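Local coordinates for ThiJ/PfpI domain protein (Brachyspira murdochii, PDB 4HCJ) that is probably a hydrolase of the DJ-1/PfpI family, of undetermined function, and binds magnesium ions, at residues 21-26 with 160-165; 11-16 with 71-76; 123-128 with 138-143. One frame throughout, in Å; residues are numbered along the deposited sequence. Where two conformers were deposited one is given.

How the interactions relate
Starting from the N terminus, strand 9-13 is laid down first and helix 21-33 is the next element, so interactions 1 and 2 begin almost side by side. Interaction 2 closes its loop when strand 72-75 returns to lie parallel beside 11-13 in the central sheet. Interaction 3 opens and closes later, a short strand-helix-strand excursion at 123-143. The segment 160-165, which leads into the C-terminal helix 162-174, then comes back to helix 21-33 and closes interaction 1 last. Interactions 1 and 2 cross along the chain and touch in space, through Y24 on M14 and F165 on V74; interaction 3 falls within the span of interaction 1 but touches neither.

Interaction 1: 21-26 with 160-165; sequences DEEYFE and TSSKDF
S162 points its side chain at the turn E22-E26 of helix 21-33. OG, turned beside its own backbone N (chi1 -59°), sits 3.3 Å from CA of E23, but its hydrogen bond goes back to the carbonyl of P159. The serine lets the segments come close, with CA of E23 and CA of S162 5.0 Å apart. In one of its two conformers E26 reaches over on an extended chain (chi2 179°), bringing OE1 3.4 Å from CB of S162, and K163, also extended, crosses it obliquely, with CG 3.8 Å from the same OE1. The charged ends stay apart, OE1 of E26 4.8 Å from NZ of K163. In this conformer one water joins them, donating to OE2 of E26 and accepting from NZ of K163; a second accepts from the backbone N of K163 and gives weak bonds to OE1 of E26 and O of T160. E23 turns OE1 to the backbone N of G77. Helices 21-33 and 162-174 share one helical layer of the alpha-beta-alpha sandwich, S162 and F165 touching strand 103-107. Without a hydrogen bond between them, the segments meet by van der Waals contact, with water links outside, where opposite charges probably attract.

Interaction 2: 11-16 with 71-76; sequences LYVMSG and DAVVFV
The Y12 ring meets two valines of the neighbouring strand obliquely: its CD1 is 3.6 Å from CG2 of V76, while CG1 of V74 approaches CD1 and CE1. The ring of Y24 meets that of Y12 edge to face, and the phenol oxygen of Y12 is hydrogen-bonded to S27. The F75 ring, on the sheet face that also carries L11, V13 and V73, is met obliquely by V13, whose CG1 lies 3.6 Å from CD1 of F75. V13 uses both its branches. With CG1 anti to the backbone N (chi1 167°), that methyl goes to the phenylalanine and CG2 is left to pack on CG2 of V73 at 3.7 Å. L11 runs side by side with V73, and beyond the last bridge CB of M14 rests on CB of V76.

The backbones form a parallel ladder with bridges L11-V73, Y12-V74 and V13-F75. N of L11 bonds to O of A72 almost straight, at 178° and 3.0 Å; N of V74 returns to O of L11 at 2.7 Å, N of V13 to O of V74, and N of V76 to O of V13. Past the strand ends a water continues the link, accepting from N of S15 and donating to O of V76.

These are two central strands of the alpha-beta-alpha sandwich. Strand 37-42 pairs with the other edge of 9-13; helix 21-33 packs against Y12, M14 and V76, whereas helix 88-99 lies over L11, V13, V73 and F75 on the opposite face.

Interaction 3: 123-128 with 138-143; sequences INVTCL and GNANIM
N124 and N141 meet through their amides: ND2 of N141 donates to OD1 of N124 at 3.0 Å, close to the carbonyl direction, with the two amide planes 63° apart. From its root outward, N124 first sets CB against CG and SE of the selenomethionine M143, in one of that residue's two conformers. CG, beside the backbone N (chi1 -64°), lies 3.7 Å from SE of M143. Then the branches part, OD1 taking the N141 bond and ND2 facing CE of M143 at 4.0 Å. The M143 chain bends at chi2 and chi3, bringing selenium and methyl across the amide at a slant. A serine in place of N124 would probably leave ND2 of N141 without its acceptor and M143 without the amide it packs against.

The backbones make the short parallel pair of a beta-alpha-beta unit through helix 132-137. N of N141 bonds to O of I123, N of V125 to O of N141 and N of M143 to O of V125. V125 and I142 face that helix; CG2 of V125 packs on CB of A140, and CD1 of I142 meets SG of C127. The nearest atom of the N141 side chain is about 4 Å from a bound magnesium ion, without direct ligation.

Interaction 1: 21-26 with 160-165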
loop_
_atom_site.group_PDB
_atom_site.type_symbol
_atom_site.label_atom_id
_atom_site.label_comp_id
_atom_site.label_asym_id
_atom_site.label_seq_id
_atom_site.Cartn_x
_atom_site.Cartn_y
_atom_site.Cartn_z
ATOM N N ASP A 21 -12.694 -0.315 -0.085
ATOM C CA ASP A 21 -12.965 -1.743 -0.211
ATOM C C ASP A 21 -12.309 -2.375 -1.434
ATOM O O ASP A 21 -11.678 -3.426 -1.325
ATOM C CB ASP A 21 -14.479 -2.022 -0.283
ATOM C CG ASP A 21 -15.238 -1.552 0.938
ATOM O OD1 ASP A 21 -16.009 -2.361 1.505
ATOM O OD2 ASP A 21 -15.085 -0.370 1.306
ATOM N N GLU A 22 -12.473 -1.769 -2.606
ATOM C CA GLU A 22 -12.029 -2.441 -3.821
ATOM C C GLU A 22 -10.524 -2.630 -3.814
ATOM O O GLU A 22 -9.995 -3.643 -4.268
ATOM C CB GLU A 22 -12.395 -1.617 -5.055
ATOM C CG GLU A 22 -13.867 -1.300 -5.202
ATOM C CD GLU A 22 -14.247 0.071 -4.650
ATOM O OE1 GLU A 22 -13.704 0.488 -3.597
ATOM O OE2 GLU A 22 -15.096 0.747 -5.281
ATOM N N GLU A 23 -9.823 -1.622 -3.312
ATOM C CA GLU A 23 -8.361 -1.661 -3.308
ATOM C C GLU A 23 -7.859 -2.834 -2.493
ATOM O O GLU A 23 -6.905 -3.513 -2.898
ATOM C CB GLU A 23 -7.788 -0.350 -2.763
ATOM C CG GLU A 23 -8.074 0.865 -3.641
ATOM C CD GLU A 23 -7.631 2.179 -3.028
ATOM O OE1 GLU A 23 -7.059 2.157 -1.926
ATOM O OE2 GLU A 23 -7.859 3.243 -3.659
ATOM N N TYR A 24 -8.503 -3.082 -1.348
ATOM C CA TYR A 24 -8.154 -4.207 -0.506
ATOM C C TYR A 24 -8.660 -5.537 -1.079
ATOM O O TYR A 24 -7.865 -6.449 -1.337
ATOM C CB TYR A 24 -8.687 -4.001 0.927
ATOM C CG TYR A 24 -8.493 -5.230 1.795
ATOM C CD1 TYR A 24 -7.223 -5.622 2.230
ATOM C CD2 TYR A 24 -9.582 -6.010 2.166
ATOM C CE1 TYR A 24 -7.053 -6.751 3.001
ATOM C CE2 TYR A 24 -9.418 -7.138 2.950
ATOM C CZ TYR A 24 -8.152 -7.504 3.366
ATOM O OH TYR A 24 -8.007 -8.624 4.150
ATOM N N PHE A 25 -9.971 -5.677 -1.248
ATOM C CA PHE A 25 -10.530 -6.984 -1.595
ATOM C C PHE A 25 -10.100 -7.473 -2.980
ATOM O O PHE A 25 -9.819 -8.663 -3.156
ATOM C CB PHE A 25 -12.060 -6.988 -1.460
ATOM C CG PHE A 25 -12.537 -6.848 -0.037
ATOM C CD1 PHE A 25 -12.397 -7.894 0.875
ATOM C CD2 PHE A 25 -13.122 -5.658 0.391
ATOM C CE1 PHE A 25 -12.830 -7.747 2.194
ATOM C CE2 PHE A 25 -13.560 -5.509 1.707
ATOM C CZ PHE A 25 -13.409 -6.551 2.604
ATOM N N GLU A 26 -10.052 -6.576 -3.962
ATOM C CA GLU A 26 -9.681 -7.002 -5.307
ATOM C C GLU A 26 -8.201 -7.346 -5.402
ATOM O O GLU A 26 -7.821 -8.295 -6.084
ATOM C CB GLU A 26 -10.071 -5.954 -6.350
ATOM C CG GLU A 26 -11.575 -5.736 -6.426
ATOM C CD GLU A 26 -11.985 -4.678 -7.443
ATOM O OE1 GLU A 26 -11.113 -4.196 -8.193
ATOM O OE2 GLU A 26 -13.181 -4.330 -7.503
ATOM N N THR A 160 -10.324 2.181 -9.260
ATOM C CA THR A 160 -10.535 1.729 -10.643
ATOM C C THR A 160 -9.341 0.951 -11.187
ATOM O O THR A 160 -9.441 0.276 -12.208
ATOM C CB THR A 160 -10.884 2.895 -11.628
ATOM O OG1 THR A 160 -9.742 3.741 -11.832
ATOM C CG2 THR A 160 -12.067 3.725 -11.115
ATOM N N SER A 161 -8.209 1.046 -10.505
ATOM C CA SER A 161 -6.993 0.375 -10.936
ATOM C C SER A 161 -6.548 -0.750 -10.008
ATOM O O SER A 161 -5.412 -1.198 -10.085
ATOM C CB SER A 161 -5.872 1.401 -11.117
ATOM O OG SER A 161 -6.235 2.322 -12.125
ATOM N N SER A 162 -7.440 -1.223 -9.143
ATOM C CA SER A 162 -7.061 -2.211 -8.136
ATOM C C SER A 162 -6.463 -3.494 -8.721
ATOM O O SER A 162 -5.450 -4.010 -8.212
ATOM C CB SER A 162 -8.257 -2.567 -7.242
ATOM O OG SER A 162 -8.759 -1.421 -6.585
ATOM N N LYS A 163 -7.099 -4.029 -9.756
ATOM C CA LYS A 163 -6.611 -5.276 -10.341
ATOM C C LYS A 163 -5.291 -5.082 -11.094
ATOM O O LYS A 163 -4.352 -5.884 -10.963
ATOM C CB LYS A 163 -7.676 -5.909 -11.247
ATOM C CG LYS A 163 -8.922 -6.327 -10.481
ATOM C CD LYS A 163 -10.031 -6.843 -11.404
ATOM C CE LYS A 163 -11.314 -7.148 -10.619
ATOM N NZ LYS A 163 -12.476 -7.294 -11.544
ATOM N N ASP A 164 -5.210 -4.009 -11.873
ATOM C CA ASP A 164 -3.961 -3.710 -12.569
ATOM C C ASP A 164 -2.801 -3.508 -11.586
ATOM O O ASP A 164 -1.668 -3.952 -11.820
ATOM C CB ASP A 164 -4.119 -2.451 -13.437
ATOM C CG ASP A 164 -5.007 -2.668 -14.650
ATOM O OD1 ASP A 164 -5.221 -3.828 -15.051
ATOM O OD2 ASP A 164 -5.452 -1.656 -15.231
ATOM N N PHE A 165 -3.090 -2.831 -10.480
ATOM C CA PHE A 165 -2.120 -2.602 -9.419
ATOM C C PHE A 165 -1.637 -3.932 -8.855
ATOM O O PHE A 165 -0.438 -4.181 -8.750
ATOM C CB PHE A 165 -2.786 -1.772 -8.320
ATOM C CG PHE A 165 -2.004 -1.649 -7.048
ATOM C CD1 PHE A 165 -0.817 -0.936 -6.995
ATOM C CD2 PHE A 165 -2.495 -2.223 -5.876
ATOM C CE1 PHE A 165 -0.142 -0.766 -5.792
ATOM C CE2 PHE A 165 -1.821 -2.063 -4.667
ATOM C CZ PHE A 165 -0.644 -1.336 -4.629
HETATM O O HOH W 1 -9.674 -2.928 -10.984
HETATM O O HOH W 2 -14.470 -5.230 -10.281
#

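Interaction 2: 11-16 with 71-76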
loop_
_atom_site.group_PDB
_atom_site.type_symbol
_atom_site.label_atom_id
_atom_site.label_comp_id
_atom_site.label_asym_id
_atom_site.label_seq_id
_atom_site.Cartn_x
_atom_site.Cartn_y
_atom_site.Cartn_z
ATOM N N LEU A 11 2.064 -7.589 3.344
ATOM C CA LEU A 11 1.439 -6.822 4.415
ATOM C C LEU A 11 0.613 -5.670 3.867
ATOM O O LEU A 11 1.133 -4.891 3.054
ATOM C CB LEU A 11 2.514 -6.221 5.311
ATOM C CG LEU A 11 2.011 -5.317 6.439
ATOM C CD1 LEU A 11 1.224 -6.126 7.482
ATOM C CD2 LEU A 11 3.161 -4.572 7.075
ATOM N N TYR A 12 -0.631 -5.528 4.315
ATOM C CA TYR A 12 -1.391 -4.313 4.100
ATOM C C TYR A 12 -1.242 -3.362 5.285
ATOM O O TYR A 12 -1.192 -3.794 6.444
ATOM C CB TYR A 12 -2.864 -4.628 3.935
ATOM C CG TYR A 12 -3.270 -5.334 2.672
ATOM C CD1 TYR A 12 -3.423 -4.627 1.484
ATOM C CD2 TYR A 12 -3.523 -6.704 2.659
ATOM C CE1 TYR A 12 -3.827 -5.241 0.322
ATOM C CE2 TYR A 12 -3.946 -7.334 1.495
ATOM C CZ TYR A 12 -4.096 -6.601 0.334
ATOM O OH TYR A 12 -4.543 -7.250 -0.795
ATOM N N VAL A 13 -1.215 -2.071 4.985
ATOM C CA VAL A 13 -1.369 -1.003 5.967
ATOM C C VAL A 13 -2.613 -0.227 5.569
ATOM O O VAL A 13 -2.693 0.268 4.438
ATOM C CB VAL A 13 -0.135 -0.064 5.959
ATOM C CG1 VAL A 13 -0.405 1.220 6.731
ATOM C CG2 VAL A 13 1.090 -0.798 6.504
HETATM N N MSE A 14 -3.597 -0.124 6.466
HETATM C CA MSE A 14 -4.825 0.573 6.112
HETATM C C MSE A 14 -5.566 1.009 7.351
HETATM O O MSE A 14 -5.300 0.540 8.468
HETATM C CB MSE A 14 -5.712 -0.286 5.194
HETATM C CG MSE A 14 -6.369 -1.475 5.866
HETATM SE SE MSE A 14 -6.797 -2.760 4.448
HETATM C CE MSE A 14 -8.207 -3.732 5.321
ATOM N N SER A 15 -6.487 1.945 7.162
ATOM C CA SER A 15 -7.336 2.421 8.242
ATOM C C SER A 15 -8.365 1.357 8.624
ATOM O O SER A 15 -8.945 0.690 7.758
ATOM C CB SER A 15 -8.019 3.733 7.839
ATOM O OG SER A 15 -8.820 3.575 6.679
ATOM N N GLY A 16 -8.610 1.237 9.925
ATOM C CA GLY A 16 -9.547 0.258 10.443
ATOM C C GLY A 16 -10.984 0.560 10.078
ATOM O O GLY A 16 -11.821 -0.335 10.061
ATOM N N ASP A 71 7.405 -9.780 1.988
ATOM C CA ASP A 71 8.114 -9.378 0.775
ATOM C C ASP A 71 7.732 -7.970 0.316
ATOM O O ASP A 71 8.469 -7.354 -0.464
ATOM C CB ASP A 71 7.806 -10.352 -0.367
ATOM C CG ASP A 71 8.255 -11.769 -0.083
ATOM O OD1 ASP A 71 9.178 -11.976 0.741
ATOM O OD2 ASP A 71 7.672 -12.670 -0.715
ATOM N N ALA A 72 6.575 -7.481 0.743
ATOM C CA ALA A 72 6.018 -6.221 0.266
ATOM C C ALA A 72 5.092 -5.669 1.321
ATOM O O ALA A 72 4.490 -6.436 2.095
ATOM C CB ALA A 72 5.232 -6.437 -1.014
ATOM N N VAL A 73 4.946 -4.351 1.301
ATOM C CA VAL A 73 3.893 -3.655 2.022
ATOM C C VAL A 73 3.029 -2.919 1.006
ATOM O O VAL A 73 3.536 -2.397 0.008
ATOM C CB VAL A 73 4.474 -2.706 3.106
ATOM C CG1 VAL A 73 5.362 -1.611 2.498
ATOM C CG2 VAL A 73 3.371 -2.080 3.934
ATOM N N VAL A 74 1.725 -2.927 1.263
ATOM C CA VAL A 74 0.731 -2.277 0.406
ATOM C C VAL A 74 -0.085 -1.304 1.243
ATOM O O VAL A 74 -0.804 -1.714 2.181
ATOM C CB VAL A 74 -0.201 -3.315 -0.234
ATOM C CG1 VAL A 74 -1.342 -2.638 -0.992
ATOM C CG2 VAL A 74 0.585 -4.265 -1.140
ATOM N N PHE A 75 0.018 -0.022 0.907
ATOM C CA PHE A 75 -0.747 1.046 1.558
ATOM C C PHE A 75 -2.056 1.254 0.808
ATOM O O PHE A 75 -2.065 1.722 -0.337
ATOM C CB PHE A 75 0.081 2.339 1.598
ATOM C CG PHE A 75 1.305 2.236 2.462
ATOM C CD1 PHE A 75 1.232 2.516 3.824
ATOM C CD2 PHE A 75 2.532 1.850 1.929
ATOM C CE1 PHE A 75 2.350 2.396 4.641
ATOM C CE2 PHE A 75 3.651 1.726 2.751
ATOM C CZ PHE A 75 3.553 1.994 4.105
ATOM N N VAL A 76 -3.160 0.896 1.458
ATOM C CA VAL A 76 -4.491 1.036 0.891
ATOM C C VAL A 76 -5.064 2.403 1.242
ATOM O O VAL A 76 -4.809 2.922 2.336
ATOM C CB VAL A 76 -5.407 -0.118 1.411
ATOM C CG1 VAL A 76 -6.881 0.138 1.134
ATOM C CG2 VAL A 76 -4.966 -1.445 0.798
HETATM O O HOH W 3 -6.634 3.029 4.467
#

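Interaction 3: 123-128 with 138-143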
loop_
_atom_site.group_PDB
_atom_site.type_symbol
_atom_site.label_atom_id
_atom_site.label_comp_id
_atom_site.label_asym_id
_atom_site.label_seq_id
_atom_site.Cartn_x
_atom_site.Cartn_y
_atom_site.Cartn_z
ATOM N N ILE A 123 10.843 10.364 -7.636
ATOM C CA ILE A 123 10.367 9.067 -8.106
ATOM C C ILE A 123 9.114 9.249 -8.955
ATOM O O ILE A 123 8.232 10.052 -8.626
ATOM C CB ILE A 123 10.046 8.127 -6.909
ATOM C CG1 ILE A 123 11.242 7.974 -5.963
ATOM C CG2 ILE A 123 9.534 6.763 -7.387
ATOM C CD1 ILE A 123 12.491 7.386 -6.618
ATOM N N ASN A 124 9.029 8.490 -10.049
ATOM C CA ASN A 124 7.835 8.475 -10.887
ATOM C C ASN A 124 6.738 7.652 -10.236
ATOM O O ASN A 124 6.962 6.487 -9.867
ATOM C CB ASN A 124 8.134 7.874 -12.258
ATOM C CG ASN A 124 9.116 8.700 -13.059
ATOM O OD1 ASN A 124 9.389 9.858 -12.768
ATOM N ND2 ASN A 124 9.639 8.104 -14.102
ATOM N N VAL A 125 5.554 8.251 -10.120
ATOM C CA VAL A 125 4.427 7.635 -9.435
ATOM C C VAL A 125 3.131 8.022 -10.112
ATOM O O VAL A 125 3.098 8.905 -10.978
ATOM C CB VAL A 125 4.346 8.065 -7.943
ATOM C CG1 VAL A 125 5.644 7.789 -7.204
ATOM C CG2 VAL A 125 3.934 9.522 -7.816
ATOM N N THR A 126 2.052 7.378 -9.676
ATOM C CA THR A 126 0.739 7.918 -9.907
ATOM C C THR A 126 -0.009 7.935 -8.572
ATOM O O THR A 126 0.519 7.472 -7.556
ATOM C CB THR A 126 0.001 7.161 -11.025
ATOM O OG1 THR A 126 -1.211 7.859 -11.312
ATOM C CG2 THR A 126 -0.277 5.711 -10.624
ATOM N N CYS A 127 -1.206 8.507 -8.559
ATOM C CA CYS A 127 -1.923 8.715 -7.306
ATOM C C CYS A 127 -3.337 9.114 -7.624
ATOM O O CYS A 127 -3.698 9.308 -8.781
ATOM C CB CYS A 127 -1.249 9.809 -6.455
ATOM S SG CYS A 127 -1.250 11.449 -7.217
ATOM N N LEU A 128 -4.156 9.192 -6.587
ATOM C CA LEU A 128 -5.512 9.645 -6.732
ATOM C C LEU A 128 -5.459 11.097 -7.207
ATOM O O LEU A 128 -4.719 11.924 -6.667
ATOM C CB LEU A 128 -6.235 9.513 -5.390
ATOM C CG LEU A 128 -7.748 9.608 -5.398
ATOM C CD1 LEU A 128 -8.372 8.397 -6.118
ATOM C CD2 LEU A 128 -8.228 9.715 -3.967
ATOM N N GLY A 138 5.700 16.119 -1.938
ATOM C CA GLY A 138 6.749 15.160 -1.650
ATOM C C GLY A 138 7.768 14.948 -2.762
ATOM O O GLY A 138 8.532 13.980 -2.713
ATOM N N ASN A 139 7.781 15.843 -3.750
ATOM C CA ASN A 139 8.786 15.865 -4.822
ATOM C C ASN A 139 8.678 14.699 -5.801
ATOM O O ASN A 139 9.615 14.452 -6.567
ATOM C CB ASN A 139 10.214 16.048 -4.287
ATOM C CG ASN A 139 10.456 17.465 -3.827
ATOM O OD1 ASN A 139 10.025 18.409 -4.486
ATOM N ND2 ASN A 139 11.118 17.630 -2.698
ATOM N N ALA A 140 7.544 14.015 -5.810
ATOM C CA ALA A 140 7.327 12.946 -6.772
ATOM C C ALA A 140 6.952 13.508 -8.140
ATOM O O ALA A 140 6.471 14.640 -8.247
ATOM C CB ALA A 140 6.256 12.006 -6.267
ATOM N N ASN A 141 7.133 12.695 -9.180
ATOM C CA ASN A 141 6.686 13.038 -10.525
ATOM C C ASN A 141 5.424 12.261 -10.834
ATOM O O ASN A 141 5.433 11.034 -10.806
ATOM C CB ASN A 141 7.742 12.687 -11.574
ATOM C CG ASN A 141 9.120 13.155 -11.184
ATOM O OD1 ASN A 141 9.323 14.340 -10.899
ATOM N ND2 ASN A 141 10.078 12.233 -11.153
ATOM N N ILE A 142 4.339 12.965 -11.134
ATOM C CA ILE A 142 3.072 12.305 -11.393
ATOM C C ILE A 142 2.953 11.934 -12.864
ATOM O O ILE A 142 2.932 12.804 -13.752
ATOM C CB ILE A 142 1.875 13.164 -10.940
ATOM C CG1 ILE A 142 1.959 13.428 -9.426
ATOM C CG2 ILE A 142 0.577 12.446 -11.273
ATOM C CD1 ILE A 142 0.865 14.275 -8.892
HETATM N N MSE A 143 2.850 10.640 -13.142
HETATM C CA MSE A 143 2.744 10.161 -14.512
HETATM C C MSE A 143 1.287 9.948 -14.908
HETATM O O MSE A 143 0.459 9.590 -14.072
HETATM C CB MSE A 143 3.518 8.853 -14.664
HETATM C CG MSE A 143 4.862 8.826 -13.943
HETATM SE SE MSE A 143 6.101 10.217 -14.458
HETATM C CE MSE A 143 6.523 9.527 -16.248
#